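Local coordinates for acetone carboxylase alpha subunit (Xanthobacter autotrophicus Py2, PDB 5M45), which is the alpha subunit of a bacterial carboxylase of the hydantoinase B/oxoprolinase family, built into a multi-chain assembly and carrying a bound manganese(II) ion, at residues G190-F195 with V303-D308; V294-A299 with L312-H317; M316-E321 with T386-D391; W342-A347 with R394-Y399; T435-Q440 with M534-N539. One frame throughout, in Å; residues are numbered along the deposited sequence.

Contact 1. Residues G190-F195 with V303-D308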
# COMPACT_ATOMS: atom_id res chain seq x y z
N GLY A 190 10.41 7.96 -8.13
CA GLY A 190 11.14 6.97 -7.33
C GLY A 190 10.68 5.58 -7.61
O GLY A 190 11.49 4.73 -7.99
N GLN A 191 9.39 5.33 -7.41
CA GLN A 191 8.76 4.07 -7.85
C GLN A 191 8.64 4.05 -9.39
O GLN A 191 8.60 5.11 -10.03
CB GLN A 191 7.35 3.91 -7.21
CG GLN A 191 6.27 4.87 -7.72
CD GLN A 191 6.20 6.23 -7.02
OE1 GLN A 191 7.12 6.68 -6.32
NE2 GLN A 191 5.09 6.90 -7.23
N VAL A 192 8.59 2.84 -9.97
CA VAL A 192 8.38 2.62 -11.40
C VAL A 192 7.19 1.72 -11.78
O VAL A 192 6.98 1.45 -12.98
CB VAL A 192 9.64 2.11 -12.11
CG1 VAL A 192 10.73 3.15 -11.99
CG2 VAL A 192 10.12 0.75 -11.56
N GLN A 193 6.43 1.32 -10.75
CA GLN A 193 5.30 0.40 -10.85
C GLN A 193 4.26 0.75 -9.75
O GLN A 193 4.56 1.51 -8.85
CB GLN A 193 5.74 -1.04 -10.51
CG GLN A 193 6.70 -1.66 -11.43
CD GLN A 193 6.98 -3.11 -11.06
OE1 GLN A 193 6.22 -3.99 -11.43
NE2 GLN A 193 8.05 -3.35 -10.33
N ARG A 194 3.10 0.11 -9.82
CA ARG A 194 2.03 0.21 -8.81
C ARG A 194 2.53 -0.03 -7.40
O ARG A 194 2.05 0.56 -6.44
CB ARG A 194 0.93 -0.82 -9.14
CG ARG A 194 -0.35 -0.80 -8.29
CD ARG A 194 -1.33 -1.87 -8.74
NE ARG A 194 -2.65 -1.74 -8.11
CZ ARG A 194 -3.53 -0.77 -8.35
NH1 ARG A 194 -3.31 0.18 -9.29
NH2 ARG A 194 -4.68 -0.71 -7.64
N PHE A 195 3.48 -0.96 -7.30
CA PHE A 195 4.12 -1.35 -6.03
C PHE A 195 5.06 -0.20 -5.57
O PHE A 195 6.17 -0.03 -6.11
CB PHE A 195 4.80 -2.70 -6.20
CG PHE A 195 3.96 -3.70 -6.96
CD1 PHE A 195 2.68 -4.04 -6.51
CD2 PHE A 195 4.43 -4.29 -8.12
CE1 PHE A 195 1.89 -4.93 -7.24
CE2 PHE A 195 3.62 -5.21 -8.83
CZ PHE A 195 2.35 -5.49 -8.40
N VAL A 303 18.16 10.48 -11.52
CA VAL A 303 16.96 9.68 -11.42
C VAL A 303 17.35 8.29 -10.85
O VAL A 303 17.74 7.38 -11.61
CB VAL A 303 16.24 9.54 -12.78
CG1 VAL A 303 14.95 8.75 -12.64
CG2 VAL A 303 15.91 10.95 -13.35
N ARG A 304 17.20 8.13 -9.54
CA ARG A 304 17.66 6.93 -8.83
C ARG A 304 16.52 5.96 -8.64
O ARG A 304 15.98 5.84 -7.56
CB ARG A 304 18.29 7.28 -7.47
CG ARG A 304 19.58 7.96 -7.73
CD ARG A 304 20.44 8.44 -6.58
NE ARG A 304 21.33 9.38 -7.30
CZ ARG A 304 22.25 10.20 -6.78
NH1 ARG A 304 22.53 10.17 -5.46
NH2 ARG A 304 22.92 11.03 -7.62
N VAL A 305 16.15 5.27 -9.70
CA VAL A 305 15.07 4.30 -9.62
C VAL A 305 15.60 2.91 -9.22
O VAL A 305 16.71 2.56 -9.52
CB VAL A 305 14.22 4.25 -10.91
CG1 VAL A 305 13.39 5.52 -11.05
CG2 VAL A 305 15.06 3.97 -12.14
N PRO A 306 14.79 2.12 -8.50
CA PRO A 306 15.24 0.86 -7.92
C PRO A 306 15.17 -0.37 -8.85
O PRO A 306 15.41 -1.45 -8.36
CB PRO A 306 14.28 0.69 -6.73
CG PRO A 306 13.01 1.23 -7.23
CD PRO A 306 13.40 2.41 -8.07
N SER A 307 14.87 -0.19 -10.13
CA SER A 307 14.72 -1.27 -11.10
C SER A 307 15.53 -0.90 -12.35
O SER A 307 15.28 0.14 -12.95
CB SER A 307 13.23 -1.46 -11.44
OG SER A 307 12.48 -1.86 -10.30
N ASP A 308 16.51 -1.73 -12.73
CA ASP A 308 17.39 -1.41 -13.88
C ASP A 308 16.70 -1.38 -15.28
O ASP A 308 17.14 -0.67 -16.20
CB ASP A 308 18.64 -2.31 -13.91
CG ASP A 308 18.31 -3.83 -14.00
OD1 ASP A 308 17.11 -4.25 -13.68
OD2 ASP A 308 19.27 -4.55 -14.42
O HOH W 1 9.84 -1.67 -8.49

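Contact 2. Residues V294-A299 with L312-H317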
# COMPACT_ATOMS: atom_id res chain seq x y z
N VAL A 294 6.27 14.72 -25.10
CA VAL A 294 7.04 15.18 -23.93
C VAL A 294 8.18 14.20 -23.56
O VAL A 294 8.18 13.04 -23.99
CB VAL A 294 6.10 15.52 -22.71
CG1 VAL A 294 5.72 14.25 -21.93
CG2 VAL A 294 6.70 16.58 -21.78
N ASP A 295 9.16 14.70 -22.81
CA ASP A 295 10.39 13.96 -22.49
C ASP A 295 10.36 13.20 -21.17
O ASP A 295 9.79 13.69 -20.20
CB ASP A 295 11.62 14.88 -22.54
CG ASP A 295 11.58 16.06 -21.53
OD1 ASP A 295 10.61 16.87 -21.55
OD2 ASP A 295 12.55 16.22 -20.75
N VAL A 296 10.99 12.01 -21.16
CA VAL A 296 11.23 11.21 -19.95
C VAL A 296 12.73 10.86 -19.85
O VAL A 296 13.15 9.78 -20.28
CB VAL A 296 10.37 9.94 -19.95
CG1 VAL A 296 10.56 9.18 -18.64
CG2 VAL A 296 8.89 10.29 -20.13
N PRO A 297 13.55 11.78 -19.25
CA PRO A 297 15.00 11.58 -19.19
C PRO A 297 15.46 10.72 -17.99
O PRO A 297 16.15 11.21 -17.07
CB PRO A 297 15.55 13.02 -19.13
CG PRO A 297 14.48 13.81 -18.49
CD PRO A 297 13.19 13.19 -18.99
N TYR A 298 15.09 9.42 -18.02
CA TYR A 298 15.38 8.52 -16.89
C TYR A 298 16.79 7.92 -16.93
O TYR A 298 17.18 7.24 -15.99
CB TYR A 298 14.30 7.42 -16.75
CG TYR A 298 13.11 7.75 -15.84
CD1 TYR A 298 12.65 9.07 -15.68
CD2 TYR A 298 12.44 6.74 -15.16
CE1 TYR A 298 11.55 9.36 -14.88
CE2 TYR A 298 11.35 7.01 -14.35
CZ TYR A 298 10.91 8.32 -14.21
OH TYR A 298 9.82 8.61 -13.41
N ALA A 299 17.55 8.16 -17.99
CA ALA A 299 18.95 7.70 -18.05
C ALA A 299 19.89 8.47 -17.10
O ALA A 299 20.90 7.91 -16.67
CB ALA A 299 19.50 7.72 -19.48
N LEU A 312 16.23 4.33 -18.80
CA LEU A 312 16.37 4.71 -20.21
C LEU A 312 15.63 6.00 -20.49
O LEU A 312 14.67 6.37 -19.75
CB LEU A 312 15.90 3.60 -21.17
CG LEU A 312 14.40 3.36 -21.39
CD1 LEU A 312 14.14 2.65 -22.70
CD2 LEU A 312 13.76 2.59 -20.23
N ASP A 313 16.06 6.67 -21.55
CA ASP A 313 15.42 7.90 -22.07
C ASP A 313 14.31 7.54 -23.05
O ASP A 313 14.57 6.80 -23.99
CB ASP A 313 16.47 8.77 -22.78
CG ASP A 313 17.45 9.46 -21.81
OD1 ASP A 313 17.14 9.73 -20.64
OD2 ASP A 313 18.58 9.79 -22.26
N THR A 314 13.08 8.02 -22.80
CA THR A 314 11.98 7.84 -23.74
C THR A 314 11.22 9.18 -23.97
O THR A 314 11.40 10.17 -23.23
CB THR A 314 10.96 6.76 -23.32
OG1 THR A 314 10.33 7.08 -22.06
CG2 THR A 314 11.61 5.37 -23.26
N ILE A 315 10.38 9.17 -25.02
CA ILE A 315 9.56 10.28 -25.45
C ILE A 315 8.11 9.79 -25.63
O ILE A 315 7.85 8.78 -26.34
CB ILE A 315 10.06 10.88 -26.79
CG1 ILE A 315 11.51 11.38 -26.65
CG2 ILE A 315 9.14 12.00 -27.28
CD1 ILE A 315 12.16 11.87 -27.92
N MET A 316 7.17 10.51 -25.01
CA MET A 316 5.73 10.28 -25.24
C MET A 316 5.33 10.83 -26.64
O MET A 316 5.76 11.94 -27.01
CB MET A 316 4.92 11.02 -24.15
CG MET A 316 3.40 10.79 -24.23
SD MET A 316 2.51 11.72 -25.51
CE MET A 316 2.41 13.34 -24.75
N HIS A 317 4.52 10.05 -27.35
CA HIS A 317 3.95 10.37 -28.67
C HIS A 317 2.39 10.27 -28.60
O HIS A 317 1.85 9.22 -28.19
CB HIS A 317 4.51 9.38 -29.69
CG HIS A 317 4.04 9.56 -31.09
ND1 HIS A 317 3.76 8.49 -31.93
CD2 HIS A 317 3.79 10.68 -31.83
CE1 HIS A 317 3.33 8.94 -33.10
NE2 HIS A 317 3.34 10.27 -33.06

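Contact 3. Residues M316-E321 with T386-D391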
# COMPACT_ATOMS: atom_id res chain seq x y z
N MET A 316 7.17 10.51 -25.01
CA MET A 316 5.73 10.28 -25.24
C MET A 316 5.33 10.83 -26.64
O MET A 316 5.76 11.94 -27.01
CB MET A 316 4.92 11.02 -24.15
CG MET A 316 3.40 10.79 -24.23
SD MET A 316 2.51 11.72 -25.51
CE MET A 316 2.41 13.34 -24.75
N HIS A 317 4.52 10.05 -27.35
CA HIS A 317 3.95 10.37 -28.67
C HIS A 317 2.39 10.27 -28.60
O HIS A 317 1.85 9.22 -28.19
CB HIS A 317 4.51 9.38 -29.69
CG HIS A 317 4.04 9.56 -31.09
ND1 HIS A 317 3.76 8.49 -31.93
CD2 HIS A 317 3.79 10.68 -31.83
CE1 HIS A 317 3.33 8.94 -33.10
NE2 HIS A 317 3.34 10.27 -33.06
N ALA A 318 1.70 11.35 -28.98
CA ALA A 318 0.23 11.39 -29.01
C ALA A 318 -0.32 12.09 -30.27
O ALA A 318 -0.68 13.28 -30.22
CB ALA A 318 -0.32 12.08 -27.74
N PRO A 319 -0.36 11.36 -31.41
CA PRO A 319 -0.99 11.91 -32.59
C PRO A 319 -2.53 11.77 -32.48
O PRO A 319 -3.00 10.81 -31.89
CB PRO A 319 -0.45 11.01 -33.71
CG PRO A 319 -0.29 9.68 -33.06
CD PRO A 319 0.12 9.98 -31.63
N CYS A 320 -3.27 12.71 -33.07
CA CYS A 320 -4.72 12.68 -33.07
C CYS A 320 -5.28 13.05 -34.46
O CYS A 320 -4.89 14.09 -35.03
CB CYS A 320 -5.30 13.66 -32.05
SG CYS A 320 -7.13 13.65 -32.06
N GLU A 321 -6.13 12.16 -34.98
CA GLU A 321 -6.96 12.44 -36.15
C GLU A 321 -8.36 12.81 -35.64
O GLU A 321 -9.08 11.96 -35.05
CB GLU A 321 -7.02 11.24 -37.11
CG GLU A 321 -7.85 11.52 -38.37
CD GLU A 321 -7.88 10.37 -39.37
OE1 GLU A 321 -8.53 10.59 -40.41
OE2 GLU A 321 -7.35 9.24 -39.13
N THR A 386 -1.49 1.29 -25.59
CA THR A 386 -0.90 2.63 -25.58
C THR A 386 -0.85 3.17 -24.15
O THR A 386 -1.50 2.65 -23.23
CB THR A 386 -1.67 3.61 -26.50
OG1 THR A 386 -3.03 3.69 -26.06
CG2 THR A 386 -1.64 3.16 -27.99
N TRP A 387 -0.10 4.25 -23.95
CA TRP A 387 0.00 4.87 -22.61
C TRP A 387 -1.33 5.40 -22.07
O TRP A 387 -1.52 5.42 -20.84
CB TRP A 387 1.10 5.96 -22.56
CG TRP A 387 0.78 7.21 -23.40
CD1 TRP A 387 1.22 7.50 -24.67
CD2 TRP A 387 -0.03 8.30 -22.99
NE1 TRP A 387 0.72 8.73 -25.06
CE2 TRP A 387 -0.05 9.24 -24.04
CE3 TRP A 387 -0.73 8.60 -21.80
CZ2 TRP A 387 -0.75 10.46 -23.95
CZ3 TRP A 387 -1.44 9.79 -21.73
CH2 TRP A 387 -1.44 10.71 -22.78
N MET A 388 -2.22 5.85 -22.97
CA MET A 388 -3.57 6.32 -22.61
C MET A 388 -4.64 5.20 -22.41
O MET A 388 -5.72 5.48 -21.94
CB MET A 388 -4.10 7.41 -23.57
CG MET A 388 -4.40 6.96 -25.00
SD MET A 388 -3.01 7.06 -26.15
CE MET A 388 -2.91 8.84 -26.39
N ASN A 389 -4.32 3.95 -22.77
CA ASN A 389 -5.23 2.79 -22.53
C ASN A 389 -4.37 1.54 -22.30
O ASN A 389 -4.35 0.63 -23.12
CB ASN A 389 -6.21 2.65 -23.70
CG ASN A 389 -7.29 1.60 -23.49
OD1 ASN A 389 -7.57 1.13 -22.34
ND2 ASN A 389 -7.91 1.20 -24.59
N PRO A 390 -3.64 1.51 -21.17
CA PRO A 390 -2.66 0.43 -20.97
C PRO A 390 -3.29 -0.92 -20.76
O PRO A 390 -4.43 -1.02 -20.31
CB PRO A 390 -1.88 0.85 -19.72
CG PRO A 390 -2.21 2.29 -19.49
CD PRO A 390 -3.57 2.52 -20.07
N ASP A 391 -2.51 -1.95 -21.04
CA ASP A 391 -2.94 -3.36 -20.93
C ASP A 391 -2.12 -4.15 -19.90
O ASP A 391 -1.97 -5.39 -20.03
CB ASP A 391 -2.87 -4.01 -22.33
CG ASP A 391 -1.42 -4.02 -22.91
OD1 ASP A 391 -0.50 -3.38 -22.40
OD2 ASP A 391 -1.18 -4.75 -23.90

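Contact 4. Residues W342-A347 with R394-Y399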
# COMPACT_ATOMS: atom_id res chain seq x y z
N TRP A 342 7.86 2.38 -17.67
CA TRP A 342 8.31 2.16 -16.30
C TRP A 342 8.66 3.53 -15.67
O TRP A 342 9.81 3.95 -15.62
CB TRP A 342 9.47 1.17 -16.23
CG TRP A 342 9.20 -0.16 -16.87
CD1 TRP A 342 9.75 -0.62 -18.05
CD2 TRP A 342 8.32 -1.19 -16.42
NE1 TRP A 342 9.27 -1.87 -18.34
CE2 TRP A 342 8.38 -2.25 -17.36
CE3 TRP A 342 7.47 -1.33 -15.32
CZ2 TRP A 342 7.65 -3.43 -17.21
CZ3 TRP A 342 6.75 -2.50 -15.17
CH2 TRP A 342 6.84 -3.55 -16.13
N HIS A 343 7.60 4.21 -15.25
CA HIS A 343 7.61 5.58 -14.74
C HIS A 343 6.22 5.85 -14.14
O HIS A 343 5.38 4.94 -14.13
CB HIS A 343 7.99 6.56 -15.86
CG HIS A 343 7.20 6.40 -17.11
ND1 HIS A 343 5.83 6.57 -17.17
CD2 HIS A 343 7.57 6.07 -18.38
CE1 HIS A 343 5.39 6.36 -18.40
NE2 HIS A 343 6.43 6.04 -19.15
N THR A 344 5.97 7.08 -13.69
CA THR A 344 4.69 7.46 -13.04
C THR A 344 3.74 8.31 -13.91
O THR A 344 2.83 8.96 -13.38
CB THR A 344 4.97 8.17 -11.69
OG1 THR A 344 5.76 9.35 -11.88
CG2 THR A 344 5.72 7.23 -10.75
N TYR A 345 3.87 8.20 -15.23
CA TYR A 345 3.19 9.09 -16.22
C TYR A 345 2.11 8.37 -17.05
O TYR A 345 1.51 9.00 -17.97
CB TYR A 345 4.24 9.84 -17.15
CG TYR A 345 5.48 10.25 -16.35
CD1 TYR A 345 5.35 11.00 -15.18
CD2 TYR A 345 6.78 9.91 -16.77
CE1 TYR A 345 6.43 11.33 -14.40
CE2 TYR A 345 7.89 10.25 -15.98
CZ TYR A 345 7.72 10.95 -14.81
OH TYR A 345 8.80 11.24 -14.00
N ASN A 346 1.82 7.11 -16.75
CA ASN A 346 0.80 6.35 -17.44
C ASN A 346 -0.63 6.82 -17.09
O ASN A 346 -0.83 7.48 -16.04
CB ASN A 346 0.95 4.85 -17.12
CG ASN A 346 2.35 4.35 -17.41
OD1 ASN A 346 2.73 4.22 -18.57
ND2 ASN A 346 3.16 4.12 -16.37
N ALA A 347 -1.60 6.47 -17.93
CA ALA A 347 -2.98 6.88 -17.68
C ALA A 347 -4.01 5.76 -17.93
O ALA A 347 -3.70 4.54 -17.74
CB ALA A 347 -3.27 8.19 -18.48
N ARG A 394 0.42 -3.56 -13.72
CA ARG A 394 1.54 -3.05 -12.89
C ARG A 394 1.88 -1.58 -13.06
O ARG A 394 2.76 -1.11 -12.34
CB ARG A 394 2.83 -3.87 -13.14
CG ARG A 394 2.70 -5.33 -12.72
CD ARG A 394 3.86 -6.18 -13.23
NE ARG A 394 3.84 -6.21 -14.66
CZ ARG A 394 4.81 -6.69 -15.43
NH1 ARG A 394 5.92 -7.20 -14.91
NH2 ARG A 394 4.67 -6.63 -16.74
N VAL A 395 1.23 -0.86 -13.98
CA VAL A 395 1.66 0.49 -14.31
C VAL A 395 1.47 1.45 -13.11
O VAL A 395 0.52 1.27 -12.30
CB VAL A 395 1.00 1.06 -15.59
CG1 VAL A 395 1.38 0.21 -16.80
CG2 VAL A 395 -0.51 1.19 -15.46
N ALA A 396 2.36 2.45 -13.03
CA ALA A 396 2.24 3.53 -12.04
C ALA A 396 1.64 4.82 -12.66
O ALA A 396 1.76 5.07 -13.88
CB ALA A 396 3.61 3.82 -11.45
N PHE A 397 1.00 5.61 -11.80
CA PHE A 397 0.16 6.75 -12.17
C PHE A 397 0.41 8.08 -11.40
O PHE A 397 -0.28 9.06 -11.71
CB PHE A 397 -1.32 6.40 -11.89
CG PHE A 397 -1.85 5.17 -12.57
CD1 PHE A 397 -2.45 5.27 -13.81
CD2 PHE A 397 -1.84 3.93 -11.92
CE1 PHE A 397 -3.01 4.12 -14.42
CE2 PHE A 397 -2.42 2.81 -12.50
CZ PHE A 397 -3.01 2.90 -13.75
N SER A 398 1.30 8.13 -10.42
CA SER A 398 1.34 9.31 -9.51
C SER A 398 1.39 10.67 -10.22
O SER A 398 0.87 11.64 -9.69
CB SER A 398 2.51 9.26 -8.50
OG SER A 398 2.25 8.34 -7.43
N TYR A 399 2.06 10.74 -11.38
CA TYR A 399 2.12 11.97 -12.16
C TYR A 399 1.63 11.78 -13.62
O TYR A 399 2.29 12.17 -14.60
CB TYR A 399 3.49 12.68 -12.07
CG TYR A 399 3.42 14.07 -12.69
CD1 TYR A 399 2.38 14.93 -12.42
CD2 TYR A 399 4.40 14.49 -13.58
CE1 TYR A 399 2.30 16.19 -13.02
CE2 TYR A 399 4.33 15.75 -14.20
CZ TYR A 399 3.28 16.58 -13.94
OH TYR A 399 3.17 17.82 -14.55

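Contact 5. Residues T435-Q440 with M534-N539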
# COMPACT_ATOMS: atom_id res chain seq x y z
N THR A 435 1.69 21.95 -17.27
CA THR A 435 1.41 22.35 -15.88
C THR A 435 2.51 21.80 -14.94
O THR A 435 2.38 20.70 -14.38
CB THR A 435 0.01 21.87 -15.44
OG1 THR A 435 -0.03 20.43 -15.37
CG2 THR A 435 -1.03 22.37 -16.36
N SER A 436 3.60 22.56 -14.83
CA SER A 436 4.81 22.18 -14.03
C SER A 436 5.67 23.44 -13.89
O SER A 436 5.35 24.45 -14.52
CB SER A 436 5.56 21.04 -14.74
OG SER A 436 6.17 21.47 -15.97
N ASN A 437 6.74 23.49 -13.09
CA ASN A 437 7.28 22.46 -12.16
C ASN A 437 6.42 22.22 -10.93
O ASN A 437 5.76 23.13 -10.47
CB ASN A 437 8.65 22.94 -11.66
CG ASN A 437 9.34 21.94 -10.71
OD1 ASN A 437 9.75 20.84 -11.12
ND2 ASN A 437 9.50 22.35 -9.45
N TRP A 438 6.49 20.99 -10.39
CA TRP A 438 5.92 20.62 -9.09
C TRP A 438 7.02 20.51 -8.01
O TRP A 438 7.81 19.53 -7.98
CB TRP A 438 5.15 19.30 -9.21
CG TRP A 438 3.97 19.35 -10.13
CD1 TRP A 438 3.97 19.00 -11.47
CD2 TRP A 438 2.64 19.78 -9.83
NE1 TRP A 438 2.73 19.19 -12.00
CE2 TRP A 438 1.89 19.69 -11.04
CE3 TRP A 438 2.01 20.29 -8.69
CZ2 TRP A 438 0.53 20.04 -11.12
CZ3 TRP A 438 0.63 20.64 -8.75
CH2 TRP A 438 -0.10 20.49 -9.98
N LEU A 439 7.10 21.53 -7.15
CA LEU A 439 8.03 21.55 -6.03
C LEU A 439 7.57 20.51 -5.00
O LEU A 439 6.45 20.57 -4.52
CB LEU A 439 8.12 22.96 -5.39
CG LEU A 439 9.01 23.18 -4.15
CD1 LEU A 439 9.51 24.60 -4.05
CD2 LEU A 439 8.35 22.77 -2.82
N GLN A 440 8.45 19.56 -4.70
CA GLN A 440 8.10 18.42 -3.81
C GLN A 440 9.26 18.06 -2.88
O GLN A 440 10.40 18.42 -3.15
CB GLN A 440 7.75 17.19 -4.64
CG GLN A 440 6.48 17.37 -5.47
CD GLN A 440 6.25 16.22 -6.42
OE1 GLN A 440 5.68 15.19 -6.04
NE2 GLN A 440 6.72 16.36 -7.65
N MET A 534 14.34 17.10 -1.32
CA MET A 534 13.49 17.71 -2.36
C MET A 534 13.81 17.13 -3.75
O MET A 534 14.86 16.53 -3.96
CB MET A 534 13.63 19.24 -2.38
CG MET A 534 13.45 19.93 -1.02
SD MET A 534 13.48 21.73 -1.02
CE MET A 534 11.95 22.11 -1.90
N PHE A 535 12.89 17.32 -4.68
CA PHE A 535 13.07 16.90 -6.08
C PHE A 535 12.23 17.77 -7.03
O PHE A 535 11.39 18.57 -6.60
CB PHE A 535 12.84 15.39 -6.27
CG PHE A 535 11.43 14.90 -5.95
CD1 PHE A 535 11.05 14.60 -4.62
CD2 PHE A 535 10.50 14.67 -6.97
CE1 PHE A 535 9.78 14.12 -4.33
CE2 PHE A 535 9.24 14.19 -6.68
CZ PHE A 535 8.87 13.92 -5.38
N PHE A 536 12.55 17.64 -8.32
CA PHE A 536 11.92 18.39 -9.42
C PHE A 536 11.09 17.46 -10.30
O PHE A 536 11.46 16.29 -10.50
CB PHE A 536 13.03 19.05 -10.31
CG PHE A 536 13.82 20.14 -9.63
CD1 PHE A 536 14.94 19.85 -8.87
CD2 PHE A 536 13.47 21.47 -9.77
CE1 PHE A 536 15.69 20.85 -8.23
CE2 PHE A 536 14.21 22.48 -9.15
CZ PHE A 536 15.32 22.17 -8.35
N MET A 537 10.00 17.97 -10.86
CA MET A 537 9.15 17.21 -11.80
C MET A 537 8.43 18.15 -12.79
O MET A 537 7.58 18.93 -12.40
CB MET A 537 8.10 16.36 -11.04
CG MET A 537 7.25 15.42 -11.92
SD MET A 537 8.19 14.29 -12.96
CE MET A 537 7.78 14.73 -14.66
N GLY A 538 8.80 18.01 -14.07
CA GLY A 538 8.24 18.80 -15.19
C GLY A 538 8.94 18.48 -16.50
O GLY A 538 9.89 17.67 -16.54
N ASN A 539 8.48 19.09 -17.58
CA ASN A 539 9.08 18.91 -18.92
C ASN A 539 10.42 19.65 -18.99
O ASN A 539 10.57 20.73 -18.41
CB ASN A 539 8.11 19.39 -20.02
CG ASN A 539 7.80 20.88 -19.95
OD1 ASN A 539 7.45 21.39 -18.90
ND2 ASN A 539 7.93 21.59 -21.09

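Contact 1. Residues G190-F195 with V303-D308
Val305 opens the contact from the 303-308 side, its CG1 lying 3.7 Å from CG1 of Val192. The two branched side chains cross at about a right angle, with Val192 CG1 against both CG1 and CB of Val305. In Val305, CG1 stands anti to the carbonyl carbon (chi1 -71°), which carries this methyl toward Val192 and also to the carbonyl oxygen of Gly190. Pro306 follows with the CD of its ring, which comes within 3.0 Å of Gly190 O, a close C-to-O approach rather than a hydrogen bond. Gly190, at a positive phi of 126°, presents this carbonyl to the proline. At Ser307 the touching group on the partner is the other methyl, Val192 CG2, 3.7 Å from Ser307 OG. The hydroxyl has its main partner elsewhere, in Glu609 of the second subunit, while one water donates to Ser307 OG at 3.2 Å and accepts from Gln193 NE2 at 3.1 Å. Loop 190-195, between strands 165-175 and 204-208, is thus brought against the loop that joins strands 286-297 and 313-324, next to the subunit interface. With no direct hydrogen bond between the two loops, cohesion comes from valine packing and one bridging water, and Gly190 O is left buried against carbon without a polar partner.

Contact 2. Residues V294-A299 with L312-H317
Val296 and Thr314 lie side by side and point the same way, with Thr314 OG1 3.6 Å from Val296 CB. They form an antiparallel hydrogen-bonded pair: Val296 N donates to Thr314 O at 2.8 Å, and Thr314 N returns a bond to Val296 O at 3.1 Å. Further along the same face of the sheet, Val294 meets Met316 at a slant, CG1 resting 4.0 Å from Met316 CB; Met316 N donates to Val294 O at 2.9 Å. This face packs on helix 401-422, where Phe403 touches Val296 and Ser406 touches Val294 and Met316. Asp295 and Ile315 form the non-hydrogen-bonded pair between these two and point to the other face; the carboxylate of Asp295 is held by the backbone N atoms of Gly540 and His541. Toward Ala299 a side chain, that of Asp313, makes the link. Its CG lies beside its own backbone N (chi1 -73°), which turns OD1 across to Ala299 N; this 3.1 Å bond meets the oxygen from above the carboxylate plane. Pro297 centres an inverse gamma turn here. Strands 286-297 and 313-324 thus form an antiparallel pair at one side of a four-stranded mixed sheet, with Asp313 holding the backbone at Ala299.

Contact 3. Residues M316-E321 with T386-D391
Met316 lays its CG over one face of the Trp387 indole, 3.9 Å from the centroid of the five-membered ring and 28° off the normal, a CH-pi contact joined to a Met-aromatic one. The sulfur SD sits obliquely, 4.3 Å from the same centroid, because the methionine chain bends at chi2 (-77°) and runs on along the indole toward CZ2. Trp387 belongs to a type I beta turn, Thr386 to Asn389, which docks here on strand 313-324. The next residue of the turn, Met388, folds its CE back over the opposite face of the indole, so the ring lies between two methionines. That methyl also reaches Ala318 CB, while Ala318 CB approaches the rim of the indole near its plane, 4.1 Å from CZ2. Phe403 of helix 401-422 meets the tryptophan edge-to-face and extends the apolar cluster. At the polar edge the indole nitrogen turns to the strand backbone: Trp387 NE1 makes a weak hydrogen bond of 3.4 Å to His317 O, which lies in the indole plane.

Contact 4. Residues W342-A347 with R394-Y399
Thr344 O accepts a hydrogen bond of 2.8 Å from Tyr399 N, and Asn346 ND2 gives one of 3.0 Å to Ala396 O. The second is the more regular: it uses a lone pair in the carbonyl plane, and the oxygen lies almost in the amide plane. Beside these bonds Tyr345 CE1 comes within 3.8 Å of Tyr399 CD2, reaching the edge of the second ring, while Tyr399 O sits at the edge of the Tyr345 ring. At the far end, Trp342 points its CH2 edge at the middle of one face of the Arg394 guanidinium, 3.8 Å from CZ, with the two planes 87° apart. A second shell sets these groups: Gly341 N binds Asn346 OD1, His343 ND1 accepts from Tyr345 N, and Asp392 pairs with Arg394 NE. Ser398 O is hydrogen-bonded to His150 ND1, which links loop 394-399 to a residue of the manganese site. Two backbone carbonyls in a wholly buried interface are therefore satisfied across it, and the asparagine amide, bonded at both ends, is probably fixed in its rotation.

Contact 5. Residues T435-Q440 with M534-N539
Asn437 OD1 accepts a hydrogen bond of 2.9 Å from Met537 N, the shortest polar bond between the two segments. The asparagine CG is anti to its own nitrogen (chi1 -179°), which sends the amide across to the facing backbone, while ND2 goes to Asn620 and Tyr618. A cis peptide precedes Asn437. One residue on, Trp438 N donates to Met537 O at 3.1 Å, so both polar backbone atoms of Met537 are held. At the other end Phe535 N bonds to Gln440 O, also at 3.1 Å, from above the carbonyl plane. There Gln440 lays its CB over one face of the Phe535 ring, 3.8 Å from the centroid, and its amide continues past the rim at CE2. Leu439 CD2 rests 3.8 Å from Met534 CE. The Trp438 side chain lies about 7 Å from the manganese ion. Gln440 and Phe535 form the antiparallel bridge between strands 440-442 and 532-535, the central pair of a four-stranded antiparallel sheet, and next to it the two segments continue as loops, joined by the Asn437 side chain and the Trp438-to-Met537 backbone bond.

All five contacts lie inside the hydantoinase B/oxoprolinase range. Contacts 2 and 3 share Met316 and His317 on strand 313-324 of the mixed sheet, next to strand 286-297; contact 5 belongs to a different, antiparallel sheet. Contact 4 sits among them: its centre is about 10 Å from that of contact 1, 13 Å from those of contacts 2 and 3, and 16 Å from that of contact 5, and it touches all four. Tyr345 OH probably bonds Tyr298 OH of contact 2, and Tyr399 OH probably bonds Trp438 NE1 of contact 5. Along the chain, contacts 1 and 2 cross, as do 3 and 4, whereas 5 comes last. Contact 4's buried loops thus connect both sheets, and side chains of contacts 4 and 5 come within about 8 Å of the manganese ion.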